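Local coordinates for protein Orf34 (Pseudomonas syringae pv. syringae, PDB 5KLP) that acetylates host proteins, tubulin among them, as a serine/threonine acetyltransferase that uses acetyl-CoA with inositol hexakisphosphate as cofactor, to impair plant immunity, at residues 274-278 with 279-283. The protein carries 10 engineered substitutions. Residues are numbered along the deposited sequence; the frame is centred on the assembly and turned at random.
Sequences MKRPD and GRMAG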
loop_
_atom_site.group_PDB
_atom_site.type_symbol
_atom_site.label_atom_id
_atom_site.label_comp_id
_atom_site.label_asym_id
_atom_site.label_seq_id
_atom_site.Cartn_x
_atom_site.Cartn_y
_atom_site.Cartn_z
HETATM N N MSE A 274 -17.323 8.858 0.209
HETATM C CA MSE A 274 -18.658 8.380 -0.167
HETATM C C MSE A 274 -19.561 9.469 -0.726
HETATM O O MSE A 274 -20.604 9.180 -1.308
HETATM C CB MSE A 274 -19.354 7.736 1.027
HETATM C CG MSE A 274 -18.759 6.411 1.441
HETATM SE SE MSE A 274 -20.017 5.441 2.589
HETATM C CE MSE A 274 -21.377 5.017 1.243
ATOM N N LYS A 275 -19.160 10.721 -0.545
ATOM C CA LYS A 275 -19.946 11.856 -1.019
ATOM C C LYS A 275 -19.596 12.215 -2.452
ATOM O O LYS A 275 -20.276 13.016 -3.081
ATOM C CB LYS A 275 -19.722 13.065 -0.105
ATOM C CG LYS A 275 -20.393 12.945 1.249
ATOM C CD LYS A 275 -20.678 14.311 1.877
ATOM C CE LYS A 275 -20.872 15.414 0.847
ATOM N NZ LYS A 275 -21.085 16.736 1.504
ATOM N N ARG A 276 -18.523 11.624 -2.964
ATOM C CA ARG A 276 -18.074 11.914 -4.317
ATOM C C ARG A 276 -19.164 11.564 -5.326
ATOM O O ARG A 276 -19.750 10.486 -5.271
ATOM C CB ARG A 276 -16.767 11.167 -4.626
ATOM C CG ARG A 276 -15.597 11.613 -3.735
ATOM C CD ARG A 276 -14.364 10.706 -3.863
ATOM N NE ARG A 276 -13.580 11.040 -5.048
ATOM C CZ ARG A 276 -13.658 10.366 -6.188
ATOM N NH1 ARG A 276 -14.481 9.325 -6.272
ATOM N NH2 ARG A 276 -12.929 10.732 -7.238
ATOM N N PRO A 277 -19.453 12.502 -6.237
ATOM C CA PRO A 277 -20.496 12.411 -7.265
ATOM C C PRO A 277 -20.409 11.148 -8.115
ATOM O O PRO A 277 -21.451 10.614 -8.499
ATOM C CB PRO A 277 -20.251 13.653 -8.124
ATOM C CG PRO A 277 -19.630 14.622 -7.193
ATOM C CD PRO A 277 -18.768 13.803 -6.263
ATOM N N ASP A 278 -19.198 10.688 -8.416
ATOM C CA ASP A 278 -19.047 9.528 -9.290
ATOM C C ASP A 278 -19.473 8.232 -8.592
ATOM O O ASP A 278 -19.561 7.186 -9.222
ATOM C CB ASP A 278 -17.599 9.413 -9.794
ATOM C CG ASP A 278 -16.589 9.190 -8.672
ATOM O OD1 ASP A 278 -16.977 9.205 -7.485
ATOM O OD2 ASP A 278 -15.394 8.999 -8.982
ATOM N N GLY A 279 -19.730 8.313 -7.289
ATOM C CA GLY A 279 -20.203 7.182 -6.506
ATOM C C GLY A 279 -19.235 6.014 -6.393
ATOM O O GLY A 279 -19.582 4.954 -5.862
ATOM N N ARG A 280 -18.013 6.191 -6.879
ATOM C CA ARG A 280 -17.092 5.061 -6.968
ATOM C C ARG A 280 -16.623 4.554 -5.611
ATOM O O ARG A 280 -16.241 3.389 -5.480
ATOM C CB ARG A 280 -15.892 5.435 -7.838
ATOM C CG ARG A 280 -16.185 5.311 -9.343
ATOM C CD ARG A 280 -15.013 5.746 -10.214
ATOM N NE ARG A 280 -13.747 5.171 -9.772
ATOM C CZ ARG A 280 -12.820 5.851 -9.104
ATOM N NH1 ARG A 280 -13.023 7.133 -8.816
ATOM N NH2 ARG A 280 -11.695 5.258 -8.730
HETATM N N MSE A 281 -16.667 5.410 -4.596
HETATM C CA MSE A 281 -16.226 5.017 -3.261
HETATM C C MSE A 281 -17.402 4.639 -2.363
HETATM O O MSE A 281 -17.218 4.384 -1.175
HETATM C CB MSE A 281 -15.431 6.148 -2.606
HETATM C CG MSE A 281 -14.185 6.584 -3.357
HETATM SE SE MSE A 281 -12.806 5.186 -3.355
HETATM C CE MSE A 281 -12.862 4.745 -5.270
ATOM N N ALA A 282 -18.603 4.598 -2.930
ATOM C CA ALA A 282 -19.819 4.559 -2.118
ATOM C C ALA A 282 -20.531 3.206 -2.112
ATOM O O ALA A 282 -21.600 3.072 -1.520
ATOM C CB ALA A 282 -20.784 5.645 -2.588
ATOM N N GLY A 283 -19.968 2.217 -2.797
ATOM C CA GLY A 283 -20.609 0.917 -2.884
ATOM C C GLY A 283 -20.213 -0.043 -1.780
ATOM O O GLY A 283 -19.591 0.342 -0.793
HETATM O O HOH W 1 -18.276 8.003 -3.948
#
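Asp278 OD2 is gripped by two arginines where two successive type I beta turns, Arg276 to Gly279 and Gly279 to Ala282, fold the surface loop after helix 267-274. It forms a salt bridge with Arg280 NH1 at 3.0 Å, nearly in the guanidinium plane, on the syn side but tilted 28° out of the carboxylate plane. Arg276 NH1 gives OD2 of Asp278 a weak bond at 2.9 Å and lies 2.8 Å from its OD1, a second salt bridge. With CG set between backbone N and carbonyl carbon (chi1 63°), Asp278 curls over the chain, and the Arg280 amide N meets OD1 from above the carboxylate plane at 3.2 Å. The acid probably balances the positive charge of the arginines, whose guanidinium planes stand 84° apart. Both also tie the loop to helix 252-255, Arg276 to Asp254 and Arg280 to the carbonyl of Ala253. Gly279, whose positive phi suits glycine, closes the first turn through N to Arg276 O at 3.0 Å. The flexible side chain of Met281, buried against Ala253, Val258 and Tyr261, brings CE over the rim of one Arg280 guanidinium face. Where the stretch closes on itself, Met274 bends at chi3, setting CE 3.9 Å from the small Ala282 CB.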